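Local coordinates for protein putative nucleotidyltransferase TM1012 (PDB 4HX0) that is of unproven function but is a putative nucleotidyltransferase that probably transfers a nucleotide to an acceptor molecule, at residues Pro9-Val14 with Val44-Ile49; Asn28-Gly33 with Asp50-Glu55; Ala38-Pro43 with Ile130-Leu135. One frame throughout, in Å; residues are numbered along the deposited sequence.

Contact 1 of 3, residues Pro9-Val14 with Val44-Ile49; sequences PEYLRV and VEVHDI. With BU1 (1,4-butanediol), chain U; BU1 (1,4-butanediol), chain L.
The start of helix 9-22 lies against the irregular connection that leads into strand 49-53, with Y11 and V46 the closest pair of backbones, their CA atoms 7.5 Å apart. Y11 carries most of the contact. With CG beside the backbone N (chi1 -67°), its ring reaches from the helix across the loop, and V46 lays a methyl over one face: CG1 stands 3.9 Å from the ring centroid and 21° off its normal, a CH-pi contact. A branched valine suits this place because CG1 can meet the ring while the backbone stays extended. I49 comes to the ring edge instead, its CG1 4.1 Å from Y11 CD1. Beyond it, I49 CD1 reaches V14 CG1 at 3.6 Å, one turn further along the helix, closing the apolar side. Tyrosine suits the place because its ring packs on apolar groups while its hydroxyl can meet the loop backbone: Y11 OH gives a weak hydrogen bond to H47 O at 2.9 Å. Along the same loop E45 forms a salt bridge to R8, just before the helix. H47 and D48 point their side chains away from the helix; a butanediol is held there, its O6 accepting from the backbone H47 N at 3.0 Å and donating to the carboxylate D48 OD1 at 2.9 Å, and S34 completes that grip. D48, I49 and D50, following G33 and S34, match the Gly-Ser and Asp-X-Asp signature of the nucleotidyltransferase superfamily, consistent with an active-site cleft at the end of this loop.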
loop_
_atom_site.group_PDB
_atom_site.type_symbol
_atom_site.label_atom_id
_atom_site.label_comp_id
_atom_site.label_asym_id
_atom_site.label_seq_id
_atom_site.Cartn_x
_atom_site.Cartn_y
_atom_site.Cartn_z
ATOM N N PRO A 9 1.662 7.744 -17.328
ATOM C CA PRO A 9 2.681 8.689 -16.898
ATOM C C PRO A 9 2.321 9.529 -15.651
ATOM O O PRO A 9 3.222 9.851 -14.901
ATOM C CB PRO A 9 2.899 9.588 -18.130
ATOM C CG PRO A 9 1.908 9.148 -19.166
ATOM C CD PRO A 9 1.446 7.775 -18.789
ATOM N N GLU A 10 1.055 9.894 -15.435
ATOM C CA GLU A 10 0.644 10.647 -14.245
ATOM C C GLU A 10 1.077 9.927 -12.957
ATOM O O GLU A 10 1.518 10.552 -11.979
ATOM C CB GLU A 10 -0.873 10.897 -14.251
ATOM C CG GLU A 10 -1.730 9.642 -14.170
ATOM C CD GLU A 10 -3.208 9.915 -14.289
ATOM O OE1 GLU A 10 -3.754 10.609 -13.405
ATOM O OE2 GLU A 10 -3.827 9.416 -15.256
ATOM N N TYR A 11 0.927 8.602 -12.966
ATOM C CA TYR A 11 1.295 7.781 -11.805
ATOM C C TYR A 11 2.765 7.675 -11.650
ATOM O O TYR A 11 3.240 7.710 -10.553
ATOM C CB TYR A 11 0.679 6.394 -11.861
ATOM C CG TYR A 11 -0.800 6.507 -11.720
ATOM C CD1 TYR A 11 -1.378 6.755 -10.475
ATOM C CD2 TYR A 11 -1.626 6.414 -12.829
ATOM C CE1 TYR A 11 -2.745 6.912 -10.342
ATOM C CE2 TYR A 11 -3.000 6.568 -12.700
ATOM C CZ TYR A 11 -3.540 6.816 -11.455
ATOM O OH TYR A 11 -4.890 6.947 -11.317
ATOM N N LEU A 12 3.486 7.548 -12.766
ATOM C CA LEU A 12 4.948 7.515 -12.724
ATOM C C LEU A 12 5.525 8.841 -12.241
ATOM O O LEU A 12 6.498 8.878 -11.487
ATOM C CB LEU A 12 5.506 7.167 -14.104
ATOM C CG LEU A 12 5.259 5.731 -14.565
ATOM C CD1 LEU A 12 5.700 5.631 -16.020
ATOM C CD2 LEU A 12 5.955 4.701 -13.683
ATOM N N ARG A 13 4.888 9.932 -12.657
ATOM C CA ARG A 13 5.312 11.257 -12.248
ATOM C C ARG A 13 5.187 11.428 -10.740
ATOM O O ARG A 13 6.088 11.932 -10.095
ATOM C CB ARG A 13 4.491 12.321 -12.973
ATOM C CG ARG A 13 4.858 12.469 -14.438
ATOM C CD ARG A 13 4.392 13.810 -14.973
ATOM N NE ARG A 13 2.938 13.952 -14.954
ATOM C CZ ARG A 13 2.127 13.542 -15.924
ATOM N NH1 ARG A 13 2.610 12.941 -17.012
ATOM N NH2 ARG A 13 0.824 13.732 -15.801
ATOM N N VAL A 14 4.059 10.993 -10.196
ATOM C CA VAL A 14 3.840 11.107 -8.759
ATOM C C VAL A 14 4.760 10.137 -8.032
ATOM O O VAL A 14 5.360 10.477 -7.016
ATOM C CB VAL A 14 2.370 10.892 -8.394
ATOM C CG1 VAL A 14 2.208 10.794 -6.878
ATOM C CG2 VAL A 14 1.552 12.027 -8.987
ATOM N N VAL A 44 -2.040 -4.201 -14.948
ATOM C CA VAL A 44 -3.218 -3.768 -14.236
ATOM C C VAL A 44 -3.185 -2.245 -14.244
ATOM O O VAL A 44 -2.114 -1.644 -14.134
ATOM C CB VAL A 44 -3.244 -4.344 -12.788
ATOM C CG1 VAL A 44 -2.161 -3.724 -11.908
ATOM C CG2 VAL A 44 -4.613 -4.196 -12.154
ATOM N N GLU A 45 -4.344 -1.624 -14.404
ATOM C CA GLU A 45 -4.422 -0.171 -14.320
ATOM C C GLU A 45 -4.286 0.268 -12.874
ATOM O O GLU A 45 -4.789 -0.387 -11.965
ATOM C CB GLU A 45 -5.721 0.374 -14.926
ATOM C CG GLU A 45 -5.633 0.676 -16.413
ATOM C CD GLU A 45 -6.255 2.018 -16.776
ATOM O OE1 GLU A 45 -7.031 2.562 -15.957
ATOM O OE2 GLU A 45 -5.956 2.533 -17.878
ATOM N N VAL A 46 -3.554 1.362 -12.681
ATOM C CA VAL A 46 -3.415 1.997 -11.376
ATOM C C VAL A 46 -4.364 3.187 -11.271
ATOM O O VAL A 46 -4.571 3.912 -12.242
ATOM C CB VAL A 46 -1.967 2.475 -11.141
ATOM C CG1 VAL A 46 -1.842 3.202 -9.810
ATOM C CG2 VAL A 46 -1.006 1.299 -11.196
ATOM N N HIS A 47 -4.942 3.383 -10.089
ATOM C CA HIS A 47 -5.914 4.442 -9.876
ATOM C C HIS A 47 -5.540 5.335 -8.733
ATOM O O HIS A 47 -6.003 6.497 -8.633
ATOM C CB HIS A 47 -7.297 3.844 -9.648
ATOM C CG HIS A 47 -7.783 2.997 -10.796
ATOM N ND1 HIS A 47 -7.956 3.490 -12.034
ATOM C CD2 HIS A 47 -8.127 1.650 -10.863
ATOM C CE1 HIS A 47 -8.391 2.513 -12.849
ATOM N NE2 HIS A 47 -8.495 1.387 -12.129
ATOM N N ASP A 48 -4.702 4.804 -7.855
ATOM C CA ASP A 48 -4.128 5.555 -6.757
ATOM C C ASP A 48 -2.861 4.831 -6.364
ATOM O O ASP A 48 -2.548 3.766 -6.905
ATOM C CB ASP A 48 -5.097 5.632 -5.579
ATOM C CG ASP A 48 -5.605 4.276 -5.164
ATOM O OD1 ASP A 48 -4.962 3.269 -5.529
ATOM O OD2 ASP A 48 -6.651 4.204 -4.487
ATOM N N ILE A 49 -2.126 5.415 -5.433
ATOM C CA ILE A 49 -0.824 4.877 -5.082
ATOM C C ILE A 49 -0.922 4.518 -3.610
ATOM O O ILE A 49 -1.367 5.328 -2.795
ATOM C CB ILE A 49 0.285 5.901 -5.325
ATOM C CG1 ILE A 49 0.401 6.234 -6.828
ATOM C CG2 ILE A 49 1.610 5.407 -4.752
ATOM C CD1 ILE A 49 1.423 7.318 -7.115
HETATM C C1 BU1 U . -2.163 2.408 -19.526
HETATM C C2 BU1 U . -2.641 1.875 -18.177
HETATM C C3 BU1 U . -1.611 2.080 -17.066
HETATM C C4 BU1 U . -2.284 2.225 -15.699
HETATM O O5 BU1 U . -3.238 2.317 -20.471
HETATM O O6 BU1 U . -1.574 3.075 -14.811
HETATM C C1 BU1 L . -5.558 -2.134 -5.401
HETATM C C2 BU1 L . -5.265 -0.659 -5.658
HETATM C C3 BU1 L . -6.517 0.056 -6.157
HETATM C C4 BU1 L . -6.393 0.476 -7.612
HETATM O O5 BU1 L . -6.963 -2.372 -5.431
HETATM O O6 BU1 L . -5.415 1.512 -7.739
#

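Contact 2 of 3, residues Asn28-Gly33 with Asp50-Glu55; sequences NWVVTG and DIQTDE. With BU1 (1,4-butanediol), chain P.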
loop_
_atom_site.group_PDB
_atom_site.type_symbol
_atom_site.label_atom_id
_atom_site.label_comp_id
_atom_site.label_asym_id
_atom_site.label_seq_id
_atom_site.Cartn_x
_atom_site.Cartn_y
_atom_site.Cartn_z
ATOM N N ASN A 28 11.165 2.963 5.931
ATOM C CA ASN A 28 10.884 1.609 5.518
ATOM C C ASN A 28 9.533 1.644 4.833
ATOM O O ASN A 28 8.511 1.625 5.495
ATOM C CB ASN A 28 10.845 0.739 6.778
ATOM C CG ASN A 28 10.375 -0.672 6.517
ATOM O OD1 ASN A 28 10.503 -1.187 5.419
ATOM N ND2 ASN A 28 9.768 -1.287 7.542
ATOM N N TRP A 29 9.547 1.714 3.494
ATOM C CA TRP A 29 8.339 1.835 2.738
ATOM C C TRP A 29 8.361 0.946 1.536
ATOM O O TRP A 29 9.414 0.530 1.050
ATOM C CB TRP A 29 8.083 3.294 2.345
ATOM C CG TRP A 29 9.084 3.819 1.349
ATOM C CD1 TRP A 29 10.425 4.116 1.560
ATOM C CD2 TRP A 29 8.856 4.090 -0.072
ATOM N NE1 TRP A 29 11.009 4.547 0.402
ATOM C CE2 TRP A 29 10.125 4.571 -0.606
ATOM C CE3 TRP A 29 7.752 4.004 -0.923
ATOM C CZ2 TRP A 29 10.277 4.929 -1.953
ATOM C CZ3 TRP A 29 7.907 4.391 -2.263
ATOM C CH2 TRP A 29 9.139 4.837 -2.763
ATOM N N VAL A 30 7.174 0.648 1.047
ATOM C CA VAL A 30 7.008 -0.124 -0.168
ATOM C C VAL A 30 5.773 0.398 -0.842
ATOM O O VAL A 30 4.839 0.851 -0.185
ATOM C CB VAL A 30 6.783 -1.636 0.089
ATOM C CG1 VAL A 30 8.082 -2.332 0.441
ATOM C CG2 VAL A 30 5.729 -1.860 1.161
ATOM N N VAL A 31 5.786 0.338 -2.158
ATOM C CA VAL A 31 4.575 0.574 -2.912
ATOM C C VAL A 31 3.813 -0.723 -2.794
ATOM O O VAL A 31 4.388 -1.814 -2.856
ATOM C CB VAL A 31 4.923 0.880 -4.379
ATOM C CG1 VAL A 31 3.670 0.980 -5.251
ATOM C CG2 VAL A 31 5.694 2.191 -4.441
ATOM N N THR A 32 2.511 -0.628 -2.594
ATOM C CA THR A 32 1.699 -1.827 -2.561
ATOM C C THR A 32 0.508 -1.613 -3.495
ATOM O O THR A 32 0.550 -0.734 -4.349
ATOM C CB THR A 32 1.354 -2.227 -1.103
ATOM O OG1 THR A 32 0.608 -3.452 -1.082
ATOM C CG2 THR A 32 0.591 -1.131 -0.400
ATOM N N GLY A 33 -0.527 -2.439 -3.383
ATOM C CA GLY A 33 -1.702 -2.263 -4.223
ATOM C C GLY A 33 -1.370 -2.386 -5.700
ATOM O O GLY A 33 -0.374 -3.008 -6.084
ATOM N N ASP A 50 -0.557 3.287 -3.286
ATOM C CA ASP A 50 -0.610 2.803 -1.915
ATOM C C ASP A 50 0.799 2.653 -1.439
ATOM O O ASP A 50 1.599 1.994 -2.081
ATOM C CB ASP A 50 -1.275 1.437 -1.858
ATOM C CG ASP A 50 -2.698 1.483 -2.283
ATOM O OD1 ASP A 50 -3.369 2.472 -1.959
ATOM O OD2 ASP A 50 -3.152 0.551 -2.966
ATOM N N ILE A 51 1.099 3.276 -0.313
ATOM C CA ILE A 51 2.397 3.147 0.286
ATOM C C ILE A 51 2.173 2.451 1.609
ATOM O O ILE A 51 1.393 2.899 2.439
ATOM C CB ILE A 51 3.081 4.514 0.505
ATOM C CG1 ILE A 51 3.247 5.288 -0.818
ATOM C CG2 ILE A 51 4.422 4.338 1.217
ATOM C CD1 ILE A 51 3.990 4.539 -1.908
ATOM N N GLN A 52 2.835 1.323 1.786
ATOM C CA GLN A 52 2.779 0.654 3.045
ATOM C C GLN A 52 4.133 0.849 3.718
ATOM O O GLN A 52 5.183 0.889 3.067
ATOM C CB GLN A 52 2.467 -0.822 2.830
ATOM C CG GLN A 52 2.489 -1.653 4.090
ATOM C CD GLN A 52 1.925 -3.036 3.854
ATOM O OE1 GLN A 52 1.372 -3.307 2.791
ATOM N NE2 GLN A 52 2.054 -3.913 4.849
ATOM N N THR A 53 4.106 0.988 5.027
ATOM C CA THR A 53 5.311 1.315 5.734
ATOM C C THR A 53 5.109 0.802 7.147
ATOM O O THR A 53 4.172 0.061 7.408
ATOM C CB THR A 53 5.548 2.849 5.673
ATOM O OG1 THR A 53 6.748 3.184 6.378
ATOM C CG2 THR A 53 4.339 3.620 6.257
ATOM N N ASP A 54 5.988 1.161 8.056
ATOM C CA ASP A 54 5.784 0.726 9.418
ATOM C C ASP A 54 5.144 1.881 10.153
ATOM O O ASP A 54 4.824 2.894 9.548
ATOM C CB ASP A 54 7.079 0.215 10.039
ATOM C CG ASP A 54 8.242 1.184 9.876
ATOM O OD1 ASP A 54 8.014 2.372 9.565
ATOM O OD2 ASP A 54 9.403 0.748 10.062
ATOM N N GLU A 55 4.898 1.735 11.448
ATOM C CA GLU A 55 4.236 2.802 12.174
ATOM C C GLU A 55 5.011 4.125 12.065
ATOM O O GLU A 55 4.444 5.158 11.716
ATOM C CB GLU A 55 4.070 2.398 13.639
ATOM C CG GLU A 55 3.471 3.506 14.465
ATOM C CD GLU A 55 3.107 3.034 15.852
ATOM O OE1 GLU A 55 3.151 1.806 16.093
ATOM O OE2 GLU A 55 2.775 3.902 16.674
HETATM C C1 BU1 P . 14.369 4.991 0.832
HETATM C C2 BU1 P . 13.679 5.048 -0.537
HETATM C C3 BU1 P . 13.940 3.769 -1.305
HETATM C C4 BU1 P . 14.377 3.999 -2.740
HETATM O O5 BU1 P . 13.462 5.284 1.909
HETATM O O6 BU1 P . 15.241 2.913 -3.116
HETATM O O HOH W 1 10.228 3.758 8.575
HETATM O O HOH W 2 -0.271 1.532 -5.330
#
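V30 and Q52 form a hydrogen-bonded pair of two antiparallel strands, 29-32 and 50-53, whose directions lie 144° apart. The backbone bonds come first: V30 N donates to Q52 O at 2.8 Å and Q52 N returns the bond to V30 O at 2.9 Å. T32 N adds a third, to D50 O at 2.8 Å. Where the strands part, a water bridges T32 O and D50 N.

Apolar contacts hold one face of the pair. I51 CD1 touches both V31 CG2 and W29 CE3, each at 3.9 Å, meeting the indole at its edge; a long branched side chain suits a place shared by two neighbours, and L15, I18 and L22 of helix 9-22 cover W29 and V31. These strands are the first two of the mixed sheet of the nucleotidyltransferase fold, and strand 93-103 continues it beyond 49-53. V30, T32, D50 and Q52 occupy the other face, where T32 CG2 packs 3.5 Å from D50 CB. G33 follows with a positive phi of 61° and lies close to the D50 carboxylate, both of which favour a residue without a side chain.

At the N28 end, side chains also bond across the strands. T53 OG1, anti to its backbone N, donates to N28 O from above the carbonyl plane, at a modelled 2.5 Å that is short enough for the exact length to be doubtful. N28 ND2 reaches D54 OD2 only weakly, the amide and carboxylate planes 82° apart; K120 binds N28 OD1, while D54 OD1 caps the following helix at G57 N.

Contact 3 of 3, residues Ala38-Pro43 with Ile130-Leu135; sequences ALQGVP and IPVLSL. With NA (sodium ion), chain C.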
loop_
_atom_site.group_PDB
_atom_site.type_symbol
_atom_site.label_atom_id
_atom_site.label_comp_id
_atom_site.label_asym_id
_atom_site.label_seq_id
_atom_site.Cartn_x
_atom_site.Cartn_y
_atom_site.Cartn_z
ATOM N N ALA A 38 1.700 -3.591 -11.043
ATOM C CA ALA A 38 2.123 -3.017 -12.306
ATOM C C ALA A 38 3.653 -2.906 -12.409
ATOM O O ALA A 38 4.238 -3.293 -13.429
ATOM C CB ALA A 38 1.462 -1.666 -12.541
ATOM N N LEU A 39 4.293 -2.386 -11.363
ATOM C CA LEU A 39 5.744 -2.262 -11.353
ATOM C C LEU A 39 6.409 -3.620 -11.483
ATOM O O LEU A 39 7.541 -3.726 -11.933
ATOM C CB LEU A 39 6.222 -1.573 -10.082
ATOM C CG LEU A 39 5.871 -0.084 -9.961
ATOM C CD1 LEU A 39 5.972 0.315 -8.500
ATOM C CD2 LEU A 39 6.769 0.779 -10.830
ATOM N N GLN A 40 5.703 -4.661 -11.082
ATOM C CA GLN A 40 6.290 -5.987 -11.155
ATOM C C GLN A 40 5.761 -6.758 -12.360
ATOM O O GLN A 40 5.772 -7.982 -12.365
ATOM C CB GLN A 40 6.051 -6.722 -9.845
ATOM C CG GLN A 40 6.748 -6.031 -8.669
ATOM C CD GLN A 40 6.549 -6.748 -7.361
ATOM O OE1 GLN A 40 7.306 -7.648 -7.018
ATOM N NE2 GLN A 40 5.555 -6.323 -6.596
ATOM N N GLY A 41 5.273 -6.030 -13.361
ATOM C CA GLY A 41 4.936 -6.619 -14.657
ATOM C C GLY A 41 3.542 -7.185 -14.857
ATOM O O GLY A 41 3.249 -7.786 -15.906
ATOM N N VAL A 42 2.671 -6.996 -13.872
ATOM C CA VAL A 42 1.317 -7.491 -13.985
ATOM C C VAL A 42 0.515 -6.370 -14.622
ATOM O O VAL A 42 0.501 -5.251 -14.105
ATOM C CB VAL A 42 0.731 -7.958 -12.629
ATOM C CG1 VAL A 42 -0.663 -8.549 -12.823
ATOM C CG2 VAL A 42 1.635 -9.012 -12.013
ATOM N N PRO A 43 -0.097 -6.642 -15.785
ATOM C CA PRO A 43 -0.759 -5.548 -16.490
ATOM C C PRO A 43 -2.068 -5.225 -15.781
ATOM O O PRO A 43 -3.064 -5.925 -15.941
ATOM C CB PRO A 43 -0.986 -6.123 -17.895
ATOM C CG PRO A 43 -1.133 -7.597 -17.671
ATOM C CD PRO A 43 -0.313 -7.944 -16.451
ATOM N N ILE A 130 12.509 1.450 -6.894
ATOM C CA ILE A 130 11.270 1.553 -6.130
ATOM C C ILE A 130 11.076 0.300 -5.274
ATOM O O ILE A 130 11.125 -0.818 -5.806
ATOM C CB ILE A 130 10.073 1.707 -7.084
ATOM C CG1 ILE A 130 10.250 2.967 -7.963
ATOM C CG2 ILE A 130 8.755 1.695 -6.317
ATOM C CD1 ILE A 130 10.175 4.266 -7.192
ATOM N N PRO A 131 10.885 0.485 -3.951
ATOM C CA PRO A 131 10.601 -0.672 -3.111
ATOM C C PRO A 131 9.156 -1.074 -3.290
ATOM O O PRO A 131 8.279 -0.222 -3.265
ATOM C CB PRO A 131 10.812 -0.151 -1.688
ATOM C CG PRO A 131 10.587 1.334 -1.779
ATOM C CD PRO A 131 10.979 1.741 -3.177
ATOM N N VAL A 132 8.933 -2.364 -3.479
ATOM C CA VAL A 132 7.598 -2.926 -3.590
ATOM C C VAL A 132 7.587 -4.173 -2.719
ATOM O O VAL A 132 8.639 -4.726 -2.404
ATOM C CB VAL A 132 7.222 -3.311 -5.042
ATOM C CG1 VAL A 132 7.278 -2.104 -5.967
ATOM C CG2 VAL A 132 8.134 -4.414 -5.594
ATOM N N LEU A 133 6.401 -4.610 -2.334
ATOM C CA LEU A 133 6.262 -5.951 -1.777
ATOM C C LEU A 133 6.181 -6.956 -2.897
ATOM O O LEU A 133 5.568 -6.687 -3.937
ATOM C CB LEU A 133 5.027 -6.072 -0.883
ATOM C CG LEU A 133 5.187 -5.337 0.438
ATOM C CD1 LEU A 133 3.918 -5.441 1.246
ATOM C CD2 LEU A 133 6.395 -5.852 1.221
ATOM N N SER A 134 6.792 -8.119 -2.684
ATOM C CA SER A 134 6.828 -9.152 -3.712
ATOM C C SER A 134 5.434 -9.462 -4.239
ATOM O O SER A 134 4.451 -9.350 -3.509
ATOM C CB SER A 134 7.444 -10.434 -3.174
ATOM O OG SER A 134 6.579 -11.002 -2.212
ATOM N N LEU A 135 5.369 -9.855 -5.507
ATOM C CA LEU A 135 4.122 -10.288 -6.117
ATOM C C LEU A 135 3.518 -11.415 -5.311
ATOM O O LEU A 135 2.321 -11.443 -5.073
ATOM C CB LEU A 135 4.358 -10.808 -7.533
ATOM C CG LEU A 135 4.512 -9.744 -8.598
ATOM C CD1 LEU A 135 4.840 -10.426 -9.913
ATOM C CD2 LEU A 135 3.227 -8.912 -8.696
HETATM NA NA NA C . 2.668 -3.632 -15.785
HETATM O O HOH W 3 8.010 -10.487 -6.784
#
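Q40 and L133 are joined by a hydrogen bond: Q40 NE2 donates to L133 O at 2.7 Å, with an N-H...O angle of 150°. With CG anti to the carbonyl carbon (chi1 -64°) and the chain extended beyond it, the Q40 amide is carried out to the end of the strand. Its other end turns to the next backbone, where L135 N reaches Q40 OE1 weakly at 3.3 Å and a water joins the same two atoms. Glutamine suits the place, since one flat group offers a donor and an acceptor to a chain leaving its strand. V132 presses on this amide, its CG2 only 3.3 Å from Q40 CD. The aliphatic base is used as well, Q40 CB lying 3.6 Å from L135 CG.

On either side of the glutamine the contact is apolar. L39 CD1 meets V132 CG1 at 3.7 Å and I130 CG2 at 3.8 Å, both residues pointing toward the helix end, while V42 CG2 slides along L135 CD2 at 3.7 Å.

Further out, Q40 NE2 has a second acceptor, S36 O in the preceding turn; R121 gives OE1 a weak bond. S134 turns its hydroxyl to Y137 N, capping helix 135-159. A38 binds a sodium ion through its carbonyl O. Position 41 calls for glycine, since at a phi of 88° a CB would be jammed against Q40 O; the turn there lets G41 N bond to A38 O and V42 N to F37 O. These bonds define a Schellman motif ending helix 33-39, set here beside the serine N-cap of the long C-terminal helix.

In the fold
Contact 2 lies nearest the middle of the chain and is the most extensive of the three, a strand pairing held by backbone hydrogen bonds; contacts 1 and 3 sit further out, contact 1 still largely buried and contact 3 only partly so. There side chains do the joining: an aromatic ring against a loop in 9-14 with 44-49, a glutamine amide against a strand end in 38-43 with 130-135. Helix 33-39 joins them: it follows strand 29-32 of contact 2, V46 and I49 of contact 1 pack on it, and contact 3 holds its C-terminal end. V31 N probably bonds to P131 O, tying contact 2 to contact 3.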